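2'-deoxycytidine 5'-triphosphate deaminase (Agrobacterium tumefaciens, PDB 2R9Q) probably catalyses the hydrolytic deamination of dCTP to dUTP, a step in supplying the precursor of thymidine nucleotides. Local coordinates at residues B[260-265]-B[314-319]; B[64-69]-B[124-129]. One frame throughout, in Å; residues are numbered along the deposited sequence.

Interactions 1 and 2 belong to the two dUTPase-clan halves of the chain, on opposite sides of its centre, with contact centres about 31 Å apart and nearest atoms about 11 Å apart; they share no strand or helix. Interaction 1 joins neighbouring strands inside the C-terminal half and is almost wholly buried, held by a ladder of backbone hydrogen bonds and by aliphatic side chains on both sheet faces. Interaction 2, in the N-terminal half and nearer the surface, sets the start of a short helix against the segment that carries Met126 and Asp128. There a carboxylate and a water meet backbone N-H groups, with one valine-methionine contact beside them.

Interaction 1: residues B[260-265]-B[314-319]; sequences FYILVS and VLEVRS
Tyr261 to Val264 pair with Val317 to Val314 as an antiparallel beta ladder, joining two inner, neighbouring strands of a five-stranded sheet in the C-terminal dUTPase-like half. The strand axes approach to 4.4 Å. Two hydrogen-bonded pairs carry the ladder. Leu263 N reaches Leu315 O at 2.8 Å in a nearly straight bond, and Leu315 N returns to Leu263 O, at a modelled distance too short to be taken literally. At Tyr261 and Val317 the grip is uneven: Val317 N gives a sound bond to Tyr261 O, whereas Tyr261 N to Val317 O is long and weak at 3.3 Å. Between these pairs, Glu316 CA sends a C-H toward Tyr261 O.

Tyr261, Leu263, Leu315 and Val317 share one face. Leu263 CG lies anti to its carbonyl carbon (chi1 -62°), and CD1 then touches Val317 CB at 4.1 Å, the two side chains crossing at about a right angle. Leu315 reaches along the partner strand, its CD1 3.7 Å from Ser265 N. The Tyr261 ring presents its edge to Val317 O, which lies in the ring plane, while its hydroxyl bonds to the backbone of Asp256. Strand 252-255 packs on this face through Leu253 and Leu255.

On the face of Ile262 and Val314, each residue directs the methyl branch anti to its backbone N toward the other; Ile262 CG2 and Val314 CG1 approach to 3.3 Å, closer than usual for two methyl groups, so the exact distance is doubtful. Glu316, also on this face, brings its CG to the edge of the Phe260 ring.

Beyond the ladder, Arg318 runs extended from CG to NE beside Phe260, and its NH1 makes a salt bridge with Asp120 of the N-terminal half. Phe260 CB sits over one guanidinium face, offset toward the rim, 3.9 Å from Arg318 NE.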
ATOM      1  N   PHE B 260      12.251  -3.691  -2.621  1.00 64.14           N
ATOM      2  CA  PHE B 260      13.512  -4.260  -2.156  1.00 63.42           C
ATOM      3  C   PHE B 260      14.489  -4.355  -3.295  1.00 61.82           C
ATOM      4  O   PHE B 260      14.106  -4.534  -4.434  1.00 60.45           O
ATOM      5  CB  PHE B 260      13.272  -5.563  -1.362  1.00 64.58           C
ATOM      6  CG  PHE B 260      13.549  -6.817  -2.089  1.00 63.34           C
ATOM      7  CD1 PHE B 260      14.673  -7.560  -1.772  1.00 64.05           C
ATOM      8  CD2 PHE B 260      12.656  -7.296  -3.031  1.00 65.18           C
ATOM      9  CE1 PHE B 260      14.947  -8.714  -2.416  1.00 64.89           C
ATOM     10  CE2 PHE B 260      12.900  -8.475  -3.688  1.00 65.67           C
ATOM     11  CZ  PHE B 260      14.048  -9.200  -3.386  1.00 65.65           C
ATOM     12  N   TYR B 261      15.744  -4.139  -2.959  1.00 61.17           N
ATOM     13  CA  TYR B 261      16.813  -3.940  -3.896  1.00 61.49           C
ATOM     14  C   TYR B 261      17.928  -4.955  -3.624  1.00 60.34           C
ATOM     15  O   TYR B 261      18.339  -5.143  -2.493  1.00 59.32           O
ATOM     16  CB  TYR B 261      17.364  -2.503  -3.806  1.00 63.09           C
ATOM     17  CG  TYR B 261      16.367  -1.403  -4.130  1.00 64.17           C
ATOM     18  CD1 TYR B 261      16.283  -0.880  -5.413  1.00 66.57           C
ATOM     19  CD2 TYR B 261      15.503  -0.923  -3.180  1.00 64.77           C
ATOM     20  CE1 TYR B 261      15.364   0.090  -5.736  1.00 66.80           C
ATOM     21  CE2 TYR B 261      14.585   0.050  -3.488  1.00 68.12           C
ATOM     22  CZ  TYR B 261      14.507   0.579  -4.784  1.00 67.77           C
ATOM     23  OH  TYR B 261      13.566   1.611  -5.105  1.00 65.49           O
ATOM     24  N   ILE B 262      18.417  -5.611  -4.671  1.00 59.67           N
ATOM     25  CA  ILE B 262      19.600  -6.467  -4.560  1.00 59.05           C
ATOM     26  C   ILE B 262      20.744  -5.687  -5.180  1.00 58.67           C
ATOM     27  O   ILE B 262      20.745  -5.386  -6.370  1.00 57.39           O
ATOM     28  CB  ILE B 262      19.447  -7.856  -5.265  1.00 59.21           C
ATOM     29  CG1 ILE B 262      18.325  -8.669  -4.630  1.00 57.66           C
ATOM     30  CG2 ILE B 262      20.739  -8.637  -5.201  1.00 54.73           C
ATOM     31  CD1 ILE B 262      17.861  -9.829  -5.504  1.00 59.92           C
ATOM     32  N   LEU B 263      21.717  -5.376  -4.335  1.00 58.46           N
ATOM     33  CA  LEU B 263      22.810  -4.510  -4.678  1.00 58.61           C
ATOM     34  C   LEU B 263      24.142  -5.132  -4.282  1.00 59.08           C
ATOM     35  O   LEU B 263      24.195  -6.170  -3.609  1.00 58.58           O
ATOM     36  CB  LEU B 263      22.610  -3.136  -4.017  1.00 58.47           C
ATOM     37  CG  LEU B 263      21.374  -2.326  -4.419  1.00 57.00           C
ATOM     38  CD1 LEU B 263      21.234  -1.148  -3.482  1.00 54.82           C
ATOM     39  CD2 LEU B 263      21.447  -1.890  -5.888  1.00 55.16           C
ATOM     40  N   VAL B 264      25.224  -4.491  -4.723  1.00 60.01           N
ATOM     41  CA  VAL B 264      26.573  -5.023  -4.535  1.00 60.49           C
ATOM     42  C   VAL B 264      27.556  -4.044  -3.838  1.00 60.18           C
ATOM     43  O   VAL B 264      27.557  -2.844  -4.075  1.00 58.61           O
ATOM     44  CB  VAL B 264      27.141  -5.700  -5.879  1.00 60.75           C
ATOM     45  CG1 VAL B 264      26.543  -5.091  -7.106  1.00 61.28           C
ATOM     46  CG2 VAL B 264      28.649  -5.679  -5.930  1.00 60.75           C
ATOM     47  N   SER B 265      28.355  -4.607  -2.943  1.00 61.10           N
ATOM     48  CA  SER B 265      29.455  -3.911  -2.291  1.00 62.19           C
ATOM     49  C   SER B 265      30.584  -3.495  -3.253  1.00 63.12           C
ATOM     50  O   SER B 265      30.885  -4.199  -4.208  1.00 62.46           O
ATOM     51  CB  SER B 265      30.028  -4.776  -1.154  1.00 62.48           C
ATOM     52  OG  SER B 265      30.860  -5.822  -1.610  1.00 60.44           O
ATOM     53  N   VAL B 314      26.905  -9.351  -2.026  1.00 64.44           N
ATOM     54  CA  VAL B 314      25.608  -8.969  -2.564  1.00 64.66           C
ATOM     55  C   VAL B 314      24.740  -8.617  -1.373  1.00 64.31           C
ATOM     56  O   VAL B 314      24.683  -9.368  -0.441  1.00 63.81           O
ATOM     57  CB  VAL B 314      24.965 -10.101  -3.335  1.00 64.86           C
ATOM     58  CG1 VAL B 314      23.630  -9.662  -3.915  1.00 63.62           C
ATOM     59  CG2 VAL B 314      25.916 -10.616  -4.379  1.00 65.40           C
ATOM     60  N   LEU B 315      24.104  -7.449  -1.413  1.00 64.51           N
ATOM     61  CA  LEU B 315      23.406  -6.864  -0.264  1.00 64.62           C
ATOM     62  C   LEU B 315      21.935  -6.621  -0.593  1.00 63.34           C
ATOM     63  O   LEU B 315      21.608  -6.139  -1.668  1.00 61.72           O
ATOM     64  CB  LEU B 315      24.052  -5.509   0.109  1.00 64.86           C
ATOM     65  CG  LEU B 315      25.567  -5.487   0.388  1.00 65.29           C
ATOM     66  CD1 LEU B 315      26.187  -4.117   0.023  1.00 64.13           C
ATOM     67  CD2 LEU B 315      25.919  -5.893   1.825  1.00 62.00           C
ATOM     68  N   GLU B 316      21.048  -6.957   0.336  1.00 62.99           N
ATOM     69  CA  GLU B 316      19.659  -6.539   0.219  1.00 63.14           C
ATOM     70  C   GLU B 316      19.458  -5.272   1.055  1.00 62.71           C
ATOM     71  O   GLU B 316      19.586  -5.289   2.263  1.00 61.07           O
ATOM     72  CB  GLU B 316      18.653  -7.650   0.585  1.00 63.43           C
ATOM     73  CG  GLU B 316      18.699  -8.902  -0.320  1.00 64.65           C
ATOM     74  CD  GLU B 316      19.813  -9.842   0.071  1.00 65.68           C
ATOM     75  OE1 GLU B 316      19.940 -10.117   1.280  1.00 67.13           O
ATOM     76  OE2 GLU B 316      20.581 -10.279  -0.814  1.00 63.82           O
ATOM     77  N   VAL B 317      19.143  -4.185   0.376  1.00 63.10           N
ATOM     78  CA  VAL B 317      18.972  -2.888   0.992  1.00 64.60           C
ATOM     79  C   VAL B 317      17.521  -2.442   0.836  1.00 64.98           C
ATOM     80  O   VAL B 317      16.906  -2.582  -0.231  1.00 64.33           O
ATOM     81  CB  VAL B 317      19.949  -1.855   0.351  1.00 65.18           C
ATOM     82  CG1 VAL B 317      19.721  -0.468   0.864  1.00 64.67           C
ATOM     83  CG2 VAL B 317      21.382  -2.305   0.498  1.00 63.39           C
ATOM     84  N   ARG B 318      16.977  -1.966   1.943  1.00 66.22           N
ATOM     85  CA  ARG B 318      15.667  -1.364   2.007  1.00 67.94           C
ATOM     86  C   ARG B 318      15.754  -0.045   2.779  1.00 67.54           C
ATOM     87  O   ARG B 318      16.491   0.082   3.752  1.00 65.82           O
ATOM     88  CB  ARG B 318      14.686  -2.270   2.741  1.00 68.16           C
ATOM     89  CG  ARG B 318      14.203  -3.513   2.020  1.00 69.78           C
ATOM     90  CD  ARG B 318      13.269  -4.297   3.002  1.00 71.11           C
ATOM     91  NE  ARG B 318      12.207  -5.082   2.368  1.00 72.98           N
ATOM     92  CZ  ARG B 318      11.061  -4.590   1.878  1.00 72.70           C
ATOM     93  NH1 ARG B 318      10.187  -5.422   1.338  1.00 72.83           N
ATOM     94  NH2 ARG B 318      10.790  -3.282   1.903  1.00 72.65           N
ATOM     95  N   SER B 319      14.994   0.939   2.315  1.00 68.26           N
ATOM     96  CA  SER B 319      14.812   2.171   3.058  1.00 68.31           C
ATOM     97  C   SER B 319      13.624   2.007   3.991  1.00 69.38           C
ATOM     98  O   SER B 319      12.667   1.261   3.714  1.00 67.84           O
ATOM     99  CB  SER B 319      14.589   3.372   2.142  1.00 67.49           C
ATOM    100  OG  SER B 319      13.330   3.279   1.569  1.00 64.40           O
TER

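Interaction 2: residues B[64-69]-B[124-129]; sequences TRVIDK and RVMTDN
This helix-to-strand contact, at the partly buried margin of the N-terminal dUTPase-like half, is a polar junction between Asp128, which follows Thr127 in segment 124-129, and the first turn of helix 66-71. Arg65 occupies the N-cap position, yet the carboxylate of Asp128 comes in from across the contact to meet the helix start. Asp128 OD1 accepts Val66 N at 3.0 Å in a nearly straight bond, with the donor well above the carboxylate plane, 51° out of it. Asp128 OD1 also receives a hydrogen bond from a water at 2.6 Å, and that water accepts Ile67 N, so one carboxylate oxygen serves two successive N-H groups of the first turn, the second through water. The negative charge would be expected to interact favourably with the helix dipole.

The backbones meet beside this junction, where Asn129 N donates to Thr64 O at 2.7 Å. Arg65 lies side by side with Asp128, pointing the same way, but only its aliphatic part touches, with Arg65 CG 3.9 Å from Asp128 OD2. A bend at chi3 (-52°) turns the guanidinium back over its own helix, where NH2 makes a salt bridge with Asp68 OD1 and the CG2 methyl of Ile67 lies over the centre of one face.

Alongside these polar contacts, Val66 points toward the strand and crosses Met126 obliquely, with Tyr145 of strand 143-150 packing against both. The terminal methyl of Met126 meets both branches of Val66, CE lying 3.5 Å from CG1 and a tight 3.4 Å from CG2.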
ATOM      1  N   THR B  64       7.858 -20.665  28.785  1.00 74.49           N
ATOM      2  CA  THR B  64       6.791 -20.943  27.825  1.00 74.53           C
ATOM      3  C   THR B  64       7.306 -21.761  26.645  1.00 74.36           C
ATOM      4  O   THR B  64       8.228 -21.336  25.957  1.00 73.95           O
ATOM      5  CB  THR B  64       6.149 -19.657  27.241  1.00 74.68           C
ATOM      6  OG1 THR B  64       5.790 -18.746  28.292  1.00 73.89           O
ATOM      7  CG2 THR B  64       4.914 -20.017  26.396  1.00 73.53           C
ATOM      8  N   ARG B  65       6.707 -22.934  26.433  1.00 74.11           N
ATOM      9  CA  ARG B  65       6.942 -23.736  25.231  1.00 74.51           C
ATOM     10  C   ARG B  65       6.280 -23.085  24.022  1.00 73.29           C
ATOM     11  O   ARG B  65       5.184 -22.556  24.119  1.00 71.29           O
ATOM     12  CB  ARG B  65       6.417 -25.163  25.392  1.00 74.31           C
ATOM     13  CG  ARG B  65       7.045 -25.947  26.553  1.00 75.57           C
ATOM     14  CD  ARG B  65       6.693 -27.427  26.500  1.00 76.08           C
ATOM     15  NE  ARG B  65       5.249 -27.659  26.376  1.00 77.56           N
ATOM     16  CZ  ARG B  65       4.676 -28.714  25.782  1.00 76.77           C
ATOM     17  NH1 ARG B  65       5.410 -29.683  25.223  1.00 77.54           N
ATOM     18  NH2 ARG B  65       3.348 -28.793  25.731  1.00 75.26           N
ATOM     19  N   VAL B  66       6.965 -23.123  22.882  1.00 72.97           N
ATOM     20  CA  VAL B  66       6.413 -22.565  21.650  1.00 72.66           C
ATOM     21  C   VAL B  66       5.059 -23.217  21.317  1.00 73.47           C
ATOM     22  O   VAL B  66       4.119 -22.523  20.913  1.00 70.90           O
ATOM     23  CB  VAL B  66       7.405 -22.680  20.452  1.00 72.24           C
ATOM     24  CG1 VAL B  66       6.719 -22.272  19.168  1.00 69.97           C
ATOM     25  CG2 VAL B  66       8.653 -21.837  20.696  1.00 68.79           C
ATOM     26  N   ILE B  67       4.967 -24.533  21.548  1.00 74.94           N
ATOM     27  CA  ILE B  67       3.743 -25.290  21.279  1.00 76.92           C
ATOM     28  C   ILE B  67       2.541 -24.847  22.133  1.00 78.52           C
ATOM     29  O   ILE B  67       1.423 -24.927  21.663  1.00 78.09           O
ATOM     30  CB  ILE B  67       3.970 -26.847  21.339  1.00 76.91           C
ATOM     31  CG1 ILE B  67       2.970 -27.568  20.419  1.00 77.60           C
ATOM     32  CG2 ILE B  67       3.923 -27.397  22.780  1.00 75.02           C
ATOM     33  CD1 ILE B  67       3.091 -27.199  18.929  1.00 77.39           C
ATOM     34  N   ASP B  68       2.774 -24.360  23.354  1.00 80.64           N
ATOM     35  CA  ASP B  68       1.702 -23.806  24.184  1.00 82.63           C
ATOM     36  C   ASP B  68       1.109 -22.523  23.626  1.00 84.10           C
ATOM     37  O   ASP B  68      -0.106 -22.393  23.484  1.00 83.93           O
ATOM     38  CB  ASP B  68       2.186 -23.549  25.609  1.00 82.65           C
ATOM     39  CG  ASP B  68       2.543 -24.828  26.349  1.00 81.84           C
ATOM     40  OD1 ASP B  68       2.097 -25.920  25.937  1.00 80.41           O
ATOM     41  OD2 ASP B  68       3.276 -24.723  27.349  1.00 79.96           O
ATOM     42  N   LYS B  69       1.960 -21.563  23.320  1.00 86.25           N
ATOM     43  CA  LYS B  69       1.497 -20.320  22.698  1.00 88.07           C
ATOM     44  C   LYS B  69       0.686 -20.577  21.404  1.00 89.39           C
ATOM     45  O   LYS B  69      -0.401 -20.029  21.225  1.00 89.31           O
ATOM     46  CB  LYS B  69       2.675 -19.373  22.461  1.00 87.82           C
ATOM     47  CG  LYS B  69       3.253 -18.826  23.746  1.00 87.83           C
ATOM     48  CD  LYS B  69       2.398 -17.686  24.350  1.00 87.17           C
ATOM     49  CE  LYS B  69       2.890 -16.287  23.960  1.00 86.91           C
ATOM     50  NZ  LYS B  69       3.665 -15.588  25.021  1.00 83.88           N
ATOM     51  N   ARG B 124      12.455 -15.832  11.275  1.00 54.22           N
ATOM     52  CA  ARG B 124      12.947 -15.810  12.647  1.00 55.05           C
ATOM     53  C   ARG B 124      12.939 -17.239  13.190  1.00 55.22           C
ATOM     54  O   ARG B 124      11.917 -17.904  13.174  1.00 53.56           O
ATOM     55  CB  ARG B 124      12.025 -14.986  13.550  1.00 55.61           C
ATOM     56  CG  ARG B 124      11.900 -13.548  13.198  1.00 56.60           C
ATOM     57  CD  ARG B 124      13.131 -12.802  13.536  1.00 58.71           C
ATOM     58  NE  ARG B 124      12.925 -11.359  13.411  1.00 58.63           N
ATOM     59  CZ  ARG B 124      13.222 -10.651  12.330  1.00 62.11           C
ATOM     60  NH1 ARG B 124      13.722 -11.228  11.237  1.00 64.60           N
ATOM     61  NH2 ARG B 124      13.003  -9.353  12.332  1.00 64.40           N
ATOM     62  N   VAL B 125      14.083 -17.709  13.670  1.00 56.99           N
ATOM     63  CA  VAL B 125      14.130 -18.913  14.494  1.00 57.85           C
ATOM     64  C   VAL B 125      13.700 -18.644  15.949  1.00 59.34           C
ATOM     65  O   VAL B 125      14.146 -17.684  16.590  1.00 58.76           O
ATOM     66  CB  VAL B 125      15.483 -19.589  14.442  1.00 57.48           C
ATOM     67  CG1 VAL B 125      15.477 -20.851  15.272  1.00 55.30           C
ATOM     68  CG2 VAL B 125      15.819 -19.923  13.020  1.00 57.70           C
ATOM     69  N   MET B 126      12.782 -19.467  16.445  1.00 61.49           N
ATOM     70  CA  MET B 126      12.420 -19.407  17.858  1.00 64.10           C
ATOM     71  C   MET B 126      12.672 -20.719  18.618  1.00 63.77           C
ATOM     72  O   MET B 126      12.625 -21.817  18.062  1.00 63.12           O
ATOM     73  CB  MET B 126      11.003 -18.839  18.097  1.00 63.63           C
ATOM     74  CG  MET B 126       9.909 -19.366  17.221  1.00 65.27           C
ATOM     75  SD  MET B 126       8.318 -18.526  17.422  1.00 67.69           S
ATOM     76  CE  MET B 126       7.839 -18.951  19.063  1.00 64.57           C
ATOM     77  N   THR B 127      13.041 -20.529  19.889  1.00 64.77           N
ATOM     78  CA  THR B 127      13.238 -21.571  20.870  1.00 65.32           C
ATOM     79  C   THR B 127      12.128 -21.506  21.927  1.00 65.58           C
ATOM     80  O   THR B 127      11.469 -20.484  22.100  1.00 64.11           O
ATOM     81  CB  THR B 127      14.630 -21.487  21.603  1.00 65.14           C
ATOM     82  OG1 THR B 127      14.814 -20.206  22.219  1.00 67.39           O
ATOM     83  CG2 THR B 127      15.747 -21.782  20.733  1.00 62.38           C
ATOM     84  N   ASP B 128      11.923 -22.625  22.615  1.00 67.11           N
ATOM     85  CA  ASP B 128      11.149 -22.650  23.864  1.00 68.09           C
ATOM     86  C   ASP B 128      11.771 -21.648  24.844  1.00 68.67           C
ATOM     87  O   ASP B 128      12.998 -21.507  24.904  1.00 68.61           O
ATOM     88  CB  ASP B 128      11.162 -24.044  24.499  1.00 68.42           C
ATOM     89  CG  ASP B 128      10.245 -25.066  23.792  1.00 68.52           C
ATOM     90  OD1 ASP B 128       9.531 -24.758  22.804  1.00 65.08           O
ATOM     91  OD2 ASP B 128      10.244 -26.220  24.269  1.00 70.66           O
ATOM     92  N   ASN B 129      10.921 -20.937  25.582  1.00 69.19           N
ATOM     93  CA  ASN B 129      11.348 -19.973  26.598  1.00 69.53           C
ATOM     94  C   ASN B 129      12.045 -18.735  26.049  1.00 69.77           C
ATOM     95  O   ASN B 129      12.664 -18.010  26.804  1.00 69.07           O
ATOM     96  CB  ASN B 129      12.241 -20.649  27.653  1.00 69.71           C
ATOM     97  CG  ASN B 129      11.659 -21.959  28.149  1.00 69.38           C
ATOM     98  OD1 ASN B 129      10.465 -22.040  28.458  1.00 68.01           O
ATOM     99  ND2 ASN B 129      12.492 -23.001  28.194  1.00 66.08           N
TER
HETATM  100  O   HOH W   1       7.537 -26.130  21.850  1.00 37.37           O